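Local coordinates for BF1531-like N-terminal domain-containing protein (PDB 3SLR), which is the N-terminal part of a protein of unknown function that binds magnesium in a HAD-like phosphatase domain and may hydrolyse ester bonds, at residues A[4-7]-A[8-12]; A[254-257]-A[258-262]; A[264-267]-A[268-272]; A[336-339]-A[340-343]; A[363-366]-A[367-370]. All coordinates share one frame; numbering follows the deposited sequence.

Contact 1. Residues A[4-7]-A[8-12]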
# COMPACT_ATOMS: atom_id res chain seq x y z
N TYR A 4 -1.96 -9.00 8.78
CA TYR A 4 -2.18 -9.72 10.03
C TYR A 4 -3.57 -9.40 10.56
O TYR A 4 -4.27 -8.55 10.00
CB TYR A 4 -1.13 -9.31 11.06
CG TYR A 4 0.30 -9.61 10.64
CD1 TYR A 4 0.87 -10.85 10.88
CD2 TYR A 4 1.08 -8.64 10.01
CE1 TYR A 4 2.17 -11.12 10.51
CE2 TYR A 4 2.38 -8.90 9.63
CZ TYR A 4 2.93 -10.15 9.88
OH TYR A 4 4.23 -10.42 9.52
N THR A 5 -3.98 -10.09 11.62
CA THR A 5 -5.19 -9.72 12.34
C THR A 5 -4.79 -8.79 13.47
O THR A 5 -3.62 -8.74 13.85
CB THR A 5 -5.90 -10.94 12.94
OG1 THR A 5 -5.06 -11.56 13.92
CG2 THR A 5 -6.22 -11.96 11.85
N PHE A 6 -5.75 -8.04 14.00
CA PHE A 6 -5.43 -7.17 15.12
C PHE A 6 -4.89 -7.99 16.29
O PHE A 6 -3.96 -7.57 16.97
CB PHE A 6 -6.62 -6.33 15.57
CG PHE A 6 -6.31 -5.44 16.74
CD1 PHE A 6 -5.60 -4.26 16.55
CD2 PHE A 6 -6.70 -5.78 18.02
CE1 PHE A 6 -5.29 -3.43 17.63
CE2 PHE A 6 -6.40 -4.96 19.10
CZ PHE A 6 -5.70 -3.79 18.90
N LYS A 7 -5.48 -9.16 16.51
CA LYS A 7 -5.01 -10.04 17.58
C LYS A 7 -3.51 -10.32 17.48
O LYS A 7 -2.79 -10.27 18.48
CB LYS A 7 -5.77 -11.36 17.56
CG LYS A 7 -5.30 -12.34 18.62
CD LYS A 7 -6.02 -13.67 18.52
CE LYS A 7 -5.63 -14.59 19.67
NZ LYS A 7 -4.15 -14.72 19.80
N GLU A 8 -3.04 -10.62 16.27
CA GLU A 8 -1.63 -10.91 16.03
C GLU A 8 -0.77 -9.67 16.26
O GLU A 8 0.32 -9.75 16.84
CB GLU A 8 -1.42 -11.41 14.61
CG GLU A 8 -2.07 -12.75 14.32
CD GLU A 8 -1.96 -13.14 12.86
OE1 GLU A 8 -2.35 -12.33 11.99
OE2 GLU A 8 -1.47 -14.26 12.57
N LEU A 9 -1.27 -8.52 15.81
CA LEU A 9 -0.54 -7.26 16.00
C LEU A 9 -0.37 -6.94 17.48
O LEU A 9 0.72 -6.57 17.93
CB LEU A 9 -1.24 -6.11 15.27
CG LEU A 9 -1.27 -6.23 13.75
CD1 LEU A 9 -1.94 -4.99 13.13
CD2 LEU A 9 0.14 -6.39 13.20
N LYS A 10 -1.45 -7.09 18.25
CA LYS A 10 -1.38 -6.82 19.68
C LYS A 10 -0.43 -7.79 20.39
O LYS A 10 0.34 -7.39 21.26
CB LYS A 10 -2.77 -6.88 20.30
CG LYS A 10 -2.80 -6.60 21.79
CD LYS A 10 -4.23 -6.48 22.28
CE LYS A 10 -4.29 -6.11 23.75
NZ LYS A 10 -5.71 -5.97 24.19
N ARG A 11 -0.50 -9.06 20.02
CA ARG A 11 0.40 -10.07 20.57
C ARG A 11 1.85 -9.71 20.30
O ARG A 11 2.71 -9.89 21.16
CB ARG A 11 0.09 -11.44 19.97
CG ARG A 11 0.99 -12.57 20.46
CD ARG A 11 0.73 -13.84 19.67
NE ARG A 11 1.13 -13.70 18.26
CZ ARG A 11 0.60 -14.39 17.25
NH1 ARG A 11 -0.37 -15.27 17.48
NH2 ARG A 11 1.04 -14.20 16.01
N ALA A 12 2.13 -9.20 19.10
CA ALA A 12 3.50 -8.82 18.76
C ALA A 12 4.05 -7.69 19.64
O ALA A 12 5.27 -7.60 19.84
CB ALA A 12 3.61 -8.45 17.27
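Thr-5 holds OG1 between its backbone N and its carbonyl carbon (chi1 64°), which turns the hydroxyl to Glu-8 N; Glu-8 puts CG beside its own N and then runs out extended (chi2 174°), bringing OE1 back to Thr-5 N. The result is a capping box at the start of helix 6-12, with Thr-5 as the N-cap. In one direction Glu-8 N donates to Thr-5 OG1 over 3.2 Å. In the other, Thr-5 N donates to Glu-8 OE1 at 2.8 Å, an almost straight bond (163°) that takes the lone pair of OE1 facing away from its sister oxygen. Two amides near the helix start thus find side-chain acceptors. The first full helical turn closes right behind the cap, where Leu-9 N donates to Thr-5 O over 3.1 Å.

Tyr-4 lies against the same box. OE1 of Glu-8 sits at the edge of the tyrosine ring, near its plane, and the carboxylate is turned well away from that plane. On the apolar side of the turn, Leu-9 continues onto Pro-204 and Ser-207 of helix 203-217, and both Tyr-4 and Leu-9 touch Glu-43 of helix 34-46. Lys-7 and Arg-11 stay on the exposed side. The capping box is joined by a hydrophobic staple between Tyr-4 and Leu-9, with Leu-9 CD2 3.8 Å from Tyr-4 CB.

Contact 2. Residues A[254-257]-A[258-262]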
# COMPACT_ATOMS: atom_id res chain seq x y z
N ILE A 254 -10.83 -15.34 -20.12
CA ILE A 254 -9.73 -15.15 -19.17
C ILE A 254 -8.45 -14.51 -19.75
O ILE A 254 -7.68 -13.90 -19.02
CB ILE A 254 -9.39 -16.46 -18.44
CG1 ILE A 254 -8.72 -16.17 -17.10
CG2 ILE A 254 -8.53 -17.36 -19.32
CD1 ILE A 254 -9.61 -15.41 -16.13
N GLY A 255 -8.24 -14.63 -21.06
CA GLY A 255 -7.10 -14.02 -21.71
C GLY A 255 -7.01 -12.53 -21.46
O GLY A 255 -5.92 -11.95 -21.36
N LYS A 256 -8.17 -11.89 -21.35
CA LYS A 256 -8.21 -10.46 -21.06
C LYS A 256 -7.65 -10.15 -19.67
O LYS A 256 -7.00 -9.11 -19.46
CB LYS A 256 -9.63 -9.92 -21.22
CG LYS A 256 -9.74 -8.45 -20.87
CD LYS A 256 -11.12 -7.89 -21.11
CE LYS A 256 -12.16 -8.54 -20.22
NZ LYS A 256 -13.53 -8.13 -20.62
N ALA A 257 -7.91 -11.02 -18.70
CA ALA A 257 -7.36 -10.84 -17.36
C ALA A 257 -5.83 -10.91 -17.37
O ALA A 257 -5.16 -10.16 -16.63
CB ALA A 257 -7.93 -11.85 -16.37
N PHE A 258 -5.28 -11.80 -18.18
CA PHE A 258 -3.83 -11.92 -18.27
C PHE A 258 -3.23 -10.69 -18.94
O PHE A 258 -2.16 -10.23 -18.55
CB PHE A 258 -3.41 -13.22 -18.98
CG PHE A 258 -3.63 -14.46 -18.14
CD1 PHE A 258 -2.77 -14.76 -17.08
CD2 PHE A 258 -4.66 -15.34 -18.43
CE1 PHE A 258 -2.97 -15.90 -16.31
CE2 PHE A 258 -4.86 -16.48 -17.66
CZ PHE A 258 -4.01 -16.75 -16.60
N THR A 259 -3.94 -10.13 -19.91
CA THR A 259 -3.51 -8.89 -20.56
C THR A 259 -3.42 -7.75 -19.55
O THR A 259 -2.42 -7.02 -19.50
CB THR A 259 -4.49 -8.48 -21.70
OG1 THR A 259 -4.30 -9.33 -22.82
CG2 THR A 259 -4.24 -7.04 -22.14
N GLU A 260 -4.46 -7.59 -18.74
CA GLU A 260 -4.50 -6.51 -17.76
C GLU A 260 -3.48 -6.70 -16.64
O GLU A 260 -2.93 -5.74 -16.13
CB GLU A 260 -5.93 -6.31 -17.23
CG GLU A 260 -6.88 -5.92 -18.37
CD GLU A 260 -8.33 -5.77 -17.95
OE1 GLU A 260 -8.67 -6.09 -16.79
OE2 GLU A 260 -9.13 -5.33 -18.80
N PHE A 261 -3.25 -7.96 -16.27
CA PHE A 261 -2.19 -8.29 -15.32
C PHE A 261 -0.80 -7.98 -15.88
O PHE A 261 0.05 -7.44 -15.17
CB PHE A 261 -2.29 -9.76 -14.89
CG PHE A 261 -1.17 -10.21 -13.98
CD1 PHE A 261 -0.89 -9.52 -12.80
CD2 PHE A 261 -0.41 -11.32 -14.29
CE1 PHE A 261 0.13 -9.93 -11.97
CE2 PHE A 261 0.63 -11.74 -13.46
CZ PHE A 261 0.89 -11.04 -12.29
N GLN A 262 -0.56 -8.32 -17.14
CA GLN A 262 0.72 -7.98 -17.78
C GLN A 262 0.90 -6.47 -17.85
O GLN A 262 2.01 -5.97 -17.75
CB GLN A 262 0.83 -8.57 -19.18
CG GLN A 262 1.11 -10.05 -19.20
CD GLN A 262 1.46 -10.54 -20.59
OE1 GLN A 262 2.03 -9.81 -21.41
NE2 GLN A 262 1.13 -11.80 -20.86
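Phe-258 turns its ring back along the first turn of helix 255-270 toward Ile-254. Its CG lies beside the backbone N (chi1 -73°), which carries the ring toward the helix start and brings CE2 to 3.9 Å from Ile-254 CG1. Ile-254 meets it with that branch because CG1 stands opposite its own N (chi1 -156°); the other branch, CG2, comes nearly as close to the same ring carbon. The two side chains cross at a slant, and CA of Gly-255 lies at the ring's edge. Phe-258 CD2 is also 3.4 Å from Ile-254 O, the carbonyl that accepts Phe-258 N.

On the outer side, Lys-256 and Glu-260 run side by side in the same direction, Lys-256 CG lying 3.8 Å from Glu-260 OE2. Phe-261 instead swings its ring onward to Leu-364 and Leu-367, packing the helix against helix 363-368 within the HAD-like, magnesium-binding domain. The ring of Phe-258 lies near the metal site without touching it, about 7 Å from the side chain of Asp-336.

The inward side is mostly apolar, and the buried Gln-262 amide is satisfied there by backbone: NE2 donates to Ile-233 O, and OE1 accepts from Val-297 N and Leu-298 N. Outside, the opposite charges may attract each other weakly at 5.5 Å (Lys-256 NZ to Glu-260 OE2), too far for a salt bridge.

Contact 3. Residues A[264-267]-A[268-272]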
# COMPACT_ATOMS: atom_id res chain seq x y z
N TRP A 264 -0.08 -4.32 -15.62
CA TRP A 264 0.37 -3.94 -14.29
C TRP A 264 1.88 -4.21 -14.16
O TRP A 264 2.62 -3.38 -13.64
CB TRP A 264 -0.42 -4.76 -13.25
CG TRP A 264 -0.12 -4.44 -11.80
CD1 TRP A 264 -0.56 -3.36 -11.09
CD2 TRP A 264 0.66 -5.23 -10.89
NE1 TRP A 264 -0.09 -3.43 -9.80
CE2 TRP A 264 0.65 -4.56 -9.65
CE3 TRP A 264 1.36 -6.43 -11.01
CZ2 TRP A 264 1.32 -5.06 -8.53
CZ3 TRP A 264 2.02 -6.93 -9.90
CH2 TRP A 264 2.00 -6.24 -8.67
N VAL A 265 2.32 -5.36 -14.65
CA VAL A 265 3.74 -5.70 -14.58
C VAL A 265 4.55 -4.68 -15.39
O VAL A 265 5.62 -4.23 -14.96
CB VAL A 265 4.00 -7.12 -15.07
CG1 VAL A 265 5.51 -7.43 -15.14
CG2 VAL A 265 3.28 -8.11 -14.15
N LYS A 266 4.02 -4.32 -16.55
CA LYS A 266 4.65 -3.32 -17.41
C LYS A 266 4.85 -2.00 -16.68
O LYS A 266 5.89 -1.35 -16.82
CB LYS A 266 3.79 -3.11 -18.66
CG LYS A 266 4.35 -2.06 -19.62
CD LYS A 266 3.48 -1.97 -20.88
CE LYS A 266 4.22 -1.28 -22.02
NZ LYS A 266 3.78 0.14 -22.17
N LYS A 267 3.85 -1.57 -15.90
CA LYS A 267 4.00 -0.35 -15.11
C LYS A 267 5.14 -0.47 -14.08
O LYS A 267 5.88 0.48 -13.86
CB LYS A 267 2.69 0.05 -14.43
CG LYS A 267 1.67 0.66 -15.39
CD LYS A 267 0.41 1.13 -14.63
CE LYS A 267 -0.42 -0.05 -14.12
NZ LYS A 267 -1.71 0.44 -13.48
N LEU A 268 5.25 -1.62 -13.43
CA LEU A 268 6.35 -1.86 -12.50
C LEU A 268 7.71 -1.74 -13.21
O LEU A 268 8.61 -1.04 -12.73
CB LEU A 268 6.23 -3.25 -11.84
CG LEU A 268 5.03 -3.40 -10.92
CD1 LEU A 268 4.88 -4.87 -10.50
CD2 LEU A 268 5.14 -2.47 -9.69
N LYS A 269 7.84 -2.40 -14.34
CA LYS A 269 9.09 -2.35 -15.09
C LYS A 269 9.39 -0.89 -15.43
O LYS A 269 10.51 -0.41 -15.26
CB LYS A 269 8.97 -3.20 -16.36
CG LYS A 269 10.26 -3.35 -17.18
CD LYS A 269 10.49 -2.16 -18.10
CE LYS A 269 11.84 -2.26 -18.83
NZ LYS A 269 12.97 -2.40 -17.87
N ASN A 270 8.37 -0.17 -15.89
CA ASN A 270 8.56 1.22 -16.29
C ASN A 270 8.94 2.17 -15.13
O ASN A 270 9.44 3.28 -15.38
CB ASN A 270 7.34 1.74 -17.06
CG ASN A 270 7.28 1.21 -18.49
OD1 ASN A 270 8.30 0.82 -19.05
ND2 ASN A 270 6.08 1.20 -19.08
N ARG A 271 8.72 1.76 -13.88
CA ARG A 271 9.15 2.57 -12.74
C ARG A 271 10.42 2.03 -12.07
O ARG A 271 10.76 2.41 -10.96
CB ARG A 271 8.03 2.78 -11.69
CG ARG A 271 7.49 1.51 -11.04
CD ARG A 271 7.19 1.73 -9.55
NE ARG A 271 8.41 1.78 -8.75
CZ ARG A 271 8.49 1.45 -7.46
NH1 ARG A 271 7.41 1.05 -6.81
NH2 ARG A 271 9.64 1.53 -6.83
N GLY A 272 11.11 1.13 -12.76
CA GLY A 272 12.42 0.69 -12.31
C GLY A 272 12.43 -0.62 -11.55
O GLY A 272 13.49 -1.05 -11.09
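Trp-264 and Leu-268 make a CH-pi contact one turn apart, on the inner face of helix 255-270 just before a Schellman motif ends it. CD1 of Leu-268 sits over the six-membered ring of the indole, 3.7 Å from its centroid and 18° off the ring normal. The tryptophan's CG stands opposite the backbone N (chi1 -177°), which swings the indole along the helix toward the leucine, and chi2 (77°) then turns its face to CD1. In the backbone, Leu-268 N donates to Trp-264 O at 3.2 Å.

This is the tighter side. Trp-264 lies on Leu-364 and Leu-367 of helix 363-368, and Leu-268 touches Leu-225 of strand 224-227 as well as Phe-373. Val-265 completes the inner surface against Leu-225, Leu-227 and Ile-275, joining the helix to the parallel sheet of the magnesium-binding domain.

The outer side is much looser. Lys-266 and Asn-270 are exposed and meet through little more than Lys-266 CG and Asn-270 ND2, 3.7 Å apart. ND2 also lies 3.4 Å from Lys-266 O, but the angle is too poor for a hydrogen bond; that carbonyl accepts Asn-270 N instead. Lys-267 is exposed too, and its carbonyl receives only a weak bond from Arg-271 N. Arg-271 directs its guanidinium away, where NH1 donates to Phe-373 O.

Gly-272 then takes a positive phi as the C-prime residue: Ile-273 N bonds back to Leu-268 O, and Gly-272 N donates to Lys-269 O at 3.0 Å.

Contact 4. Residues A[336-339]-A[340-343]. With MG (magnesium ion), chain B.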
# COMPACT_ATOMS: atom_id res chain seq x y z
N ASP A 336 1.36 -19.47 -9.82
CA ASP A 336 -0.00 -19.97 -9.65
C ASP A 336 -0.03 -21.33 -8.96
O ASP A 336 -1.08 -21.78 -8.51
CB ASP A 336 -0.69 -20.10 -11.02
CG ASP A 336 -0.08 -21.21 -11.84
OD1 ASP A 336 1.09 -21.04 -12.21
OD2 ASP A 336 -0.73 -22.26 -12.07
N ASN A 337 1.11 -22.00 -8.90
CA ASN A 337 1.20 -23.34 -8.32
C ASN A 337 1.54 -23.30 -6.83
O ASN A 337 2.62 -22.84 -6.46
CB ASN A 337 2.28 -24.14 -9.06
CG ASN A 337 2.27 -25.61 -8.70
OD1 ASN A 337 2.12 -25.98 -7.54
ND2 ASN A 337 2.45 -26.46 -9.71
N PRO A 338 0.63 -23.78 -5.96
CA PRO A 338 0.84 -23.70 -4.50
C PRO A 338 2.09 -24.43 -4.02
O PRO A 338 2.72 -24.01 -3.05
CB PRO A 338 -0.41 -24.36 -3.92
CG PRO A 338 -0.96 -25.19 -5.05
CD PRO A 338 -0.64 -24.43 -6.29
N PHE A 339 2.43 -25.53 -4.68
CA PHE A 339 3.63 -26.29 -4.33
C PHE A 339 4.90 -25.50 -4.65
O PHE A 339 5.85 -25.52 -3.86
CB PHE A 339 3.65 -27.64 -5.03
CG PHE A 339 2.44 -28.49 -4.74
CD1 PHE A 339 2.37 -29.24 -3.58
CD2 PHE A 339 1.38 -28.52 -5.63
CE1 PHE A 339 1.25 -30.01 -3.31
CE2 PHE A 339 0.26 -29.30 -5.37
CZ PHE A 339 0.20 -30.04 -4.20
N GLU A 340 4.93 -24.82 -5.78
CA GLU A 340 6.05 -23.95 -6.12
C GLU A 340 6.16 -22.80 -5.11
O GLU A 340 7.26 -22.51 -4.61
CB GLU A 340 5.92 -23.38 -7.55
CG GLU A 340 5.93 -24.41 -8.69
CD GLU A 340 7.30 -25.07 -8.90
OE1 GLU A 340 8.19 -24.88 -8.05
OE2 GLU A 340 7.48 -25.76 -9.93
N ARG A 341 5.04 -22.16 -4.80
CA ARG A 341 5.03 -21.09 -3.81
C ARG A 341 5.57 -21.57 -2.47
O ARG A 341 6.42 -20.91 -1.88
CB ARG A 341 3.63 -20.54 -3.60
CG ARG A 341 3.04 -19.89 -4.83
CD ARG A 341 1.85 -19.01 -4.45
NE ARG A 341 0.72 -19.77 -3.93
CZ ARG A 341 -0.34 -20.12 -4.66
NH1 ARG A 341 -0.40 -19.80 -5.95
NH2 ARG A 341 -1.34 -20.80 -4.11
N ASN A 342 5.06 -22.70 -2.01
CA ASN A 342 5.42 -23.23 -0.70
C ASN A 342 6.89 -23.62 -0.59
O ASN A 342 7.53 -23.39 0.43
CB ASN A 342 4.52 -24.41 -0.33
CG ASN A 342 3.11 -23.99 0.02
OD1 ASN A 342 2.78 -22.80 -0.01
ND2 ASN A 342 2.25 -24.95 0.34
N MSE A 343 7.42 -24.19 -1.65
CA MSE A 343 8.83 -24.56 -1.62
C MSE A 343 9.75 -23.32 -1.66
O MSE A 343 10.76 -23.28 -0.95
CB MSE A 343 9.16 -25.60 -2.68
CG MSE A 343 9.65 -25.05 -4.00
SE MSE A 343 11.59 -25.12 -4.10
CE MSE A 343 11.87 -26.99 -3.61
MG MG B . 2.45 -21.97 -13.50
O HOH W 1 0.83 -23.83 -13.39
O HOH W 2 3.61 -23.54 -14.51
O HOH W 3 3.78 -22.90 -11.76
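The backbone passes from the extended Asn-337 (psi 117°) straight into helix 338-347, where Arg-341 N closes the first turn on Asn-337 O at 3.0 Å. Asn-337 is the N-cap of this helix, which follows the metal-binding loop of a HAD-type domain. With its CG anti to the backbone N (chi1 -170°), OD1 accepts Phe-339 N at 2.9 Å; the bond lies in the plane of the amide C=O but is bent at the hydrogen (134°). Its CB rests against Glu-340 CG.

Arg-341 folds back over the helix start. With CG beside the backbone N and a bend at chi3, the guanidinium lies with one face over Pro-338; CA of the proline is 3.6 Å above the group's plane. NH1 also comes to 3.3 Å from Asp-336 O. The charged ends are held from outside the turn: Arg-341 NH1 bonds to Asp-335 O and NH2 forms a salt bridge with Glu-355, fixing the rotation of the flat group, while Glu-340 leads away to a salt bridge with Lys-280.

Asp-336, just ahead of the cap, turns its carboxylate the other way, toward the magnesium. OD1 binds the metal at 2.1 Å, and three waters, Asp-228 OD2 and Asp-230 O complete a six-ligand shell. The backbone N of Asp-336 is held by Thr-232 OG1, so a second-shell residue helps to place this ligand. The other carboxylate oxygen is used as well: water 1, itself on the magnesium, donates to Asp-336 OD2 at 2.6 Å.

Contact 5. Residues A[363-366]-A[367-370]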
# COMPACT_ATOMS: atom_id res chain seq x y z
N TYR A 363 -6.42 -12.21 -9.55
CA TYR A 363 -5.02 -11.97 -9.18
C TYR A 363 -4.78 -10.51 -8.82
O TYR A 363 -4.22 -10.19 -7.77
CB TYR A 363 -4.07 -12.30 -10.33
CG TYR A 363 -3.83 -13.76 -10.63
CD1 TYR A 363 -4.37 -14.76 -9.84
CD2 TYR A 363 -3.03 -14.14 -11.71
CE1 TYR A 363 -4.13 -16.11 -10.13
CE2 TYR A 363 -2.80 -15.46 -12.01
CZ TYR A 363 -3.34 -16.44 -11.22
OH TYR A 363 -3.10 -17.77 -11.52
N LEU A 364 -5.18 -9.61 -9.71
CA LEU A 364 -4.75 -8.24 -9.57
C LEU A 364 -5.39 -7.58 -8.35
O LEU A 364 -4.70 -6.94 -7.55
CB LEU A 364 -5.03 -7.46 -10.85
CG LEU A 364 -4.24 -6.17 -11.05
CD1 LEU A 364 -2.73 -6.42 -10.89
CD2 LEU A 364 -4.54 -5.58 -12.43
N GLU A 365 -6.70 -7.76 -8.19
CA GLU A 365 -7.38 -7.17 -7.04
C GLU A 365 -6.78 -7.70 -5.74
O GLU A 365 -6.67 -6.97 -4.75
CB GLU A 365 -8.88 -7.42 -7.09
CG GLU A 365 -9.63 -6.56 -8.12
CD GLU A 365 -9.78 -5.10 -7.68
OE1 GLU A 365 -9.64 -4.81 -6.46
OE2 GLU A 365 -10.03 -4.24 -8.55
N TYR A 366 -6.39 -8.98 -5.73
CA TYR A 366 -5.71 -9.54 -4.57
C TYR A 366 -4.35 -8.87 -4.33
O TYR A 366 -4.04 -8.48 -3.21
CB TYR A 366 -5.54 -11.06 -4.70
CG TYR A 366 -4.58 -11.60 -3.69
CD1 TYR A 366 -4.92 -11.68 -2.35
CD2 TYR A 366 -3.30 -12.01 -4.07
CE1 TYR A 366 -4.02 -12.16 -1.39
CE2 TYR A 366 -2.40 -12.50 -3.13
CZ TYR A 366 -2.77 -12.57 -1.80
OH TYR A 366 -1.87 -13.05 -0.88
N LEU A 367 -3.55 -8.73 -5.38
CA LEU A 367 -2.25 -8.08 -5.25
C LEU A 367 -2.39 -6.65 -4.73
O LEU A 367 -1.55 -6.16 -3.97
CB LEU A 367 -1.48 -8.12 -6.57
CG LEU A 367 -1.08 -9.52 -7.04
CD1 LEU A 367 -0.51 -9.46 -8.45
CD2 LEU A 367 -0.06 -10.16 -6.07
N TYR A 368 -3.48 -5.99 -5.11
CA TYR A 368 -3.74 -4.65 -4.60
C TYR A 368 -3.82 -4.61 -3.07
O TYR A 368 -3.48 -3.59 -2.48
CB TYR A 368 -5.04 -4.07 -5.18
CG TYR A 368 -5.03 -3.71 -6.65
CD1 TYR A 368 -3.84 -3.55 -7.37
CD2 TYR A 368 -6.23 -3.48 -7.33
CE1 TYR A 368 -3.87 -3.21 -8.74
CE2 TYR A 368 -6.26 -3.14 -8.67
CZ TYR A 368 -5.08 -2.99 -9.37
OH TYR A 368 -5.12 -2.65 -10.72
N THR A 369 -4.30 -5.69 -2.45
CA THR A 369 -4.47 -5.73 -0.99
C THR A 369 -3.15 -5.83 -0.23
O THR A 369 -3.10 -5.60 0.98
CB THR A 369 -5.36 -6.92 -0.51
OG1 THR A 369 -4.63 -8.14 -0.63
CG2 THR A 369 -6.66 -7.03 -1.33
N LEU A 370 -2.08 -6.17 -0.94
CA LEU A 370 -0.78 -6.40 -0.32
C LEU A 370 0.18 -5.19 -0.38
O LEU A 370 1.17 -5.15 0.37
CB LEU A 370 -0.11 -7.61 -0.98
CG LEU A 370 -0.92 -8.91 -1.00
CD1 LEU A 370 -0.13 -10.02 -1.70
CD2 LEU A 370 -1.31 -9.33 0.40
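Tyr-366 O takes two bonds from one residue, Thr-369, near the C-terminal end of helix 363-368. Thr-369 OG1 donates at 2.7 Å in the carbonyl plane, while Thr-369 N, at 2.9 Å, approaches from well above that plane. Leu-370 N likewise bonds three residues back, to Leu-367 O, and the chain here tightens into a 3-10-like turn. The threonine hydroxyl gets to its acceptor because it sits between the residue's N and carbonyl carbon (chi1 73°), pointing back along the helix.

Beyond this turn Leu-370 CG lies over one face of the Tyr-366 ring, and its CD1 is 3.7 Å from Tyr-366 CE2; the phenol OH of Tyr-366 has a weak bond with Glu-355 N. On the other flank Leu-364 packs obliquely on Tyr-368, with CG 3.7 Å from CZ. Leu-364 O stands over a face of the same ring while accepting Tyr-368 N. Glu-365 OE1 lies at the edge of that ring and makes a salt bridge with Lys-179 of helix 173-180.

At the other end Tyr-363 extends to the metal-site loops, where its OH bonds to Asn-231 O. The closest approach of Leu-364 to the Tyr-368 hydroxyl is made by CD2, 3.4 Å from OH.

How the contacts relate
Along the chain the five contacts follow in numerical order. Contact 1, at helix 6-12, touches none of the others; it packs on helices 34-46 and 203-217 of the N-terminal FkbH-type region, away from the metal-binding domain, its centre about 33 Å from that of contact 3. Contacts 2 and 3 are successive parts of helix 255-270, centres about 15 Å apart. Helix 363-368 of contact 5 lies against both: Leu-367 CD1 is 3.6 Å from Phe-261 CE1, and Leu-364 CD1 is 3.4 Å from Trp-264 CG. Contacts 2, 3 and 5 thus form a helix pair beside the four-stranded parallel sheet, while contacts 4 and 5 reach the metal site, meeting where Tyr-363 touches Asp-336.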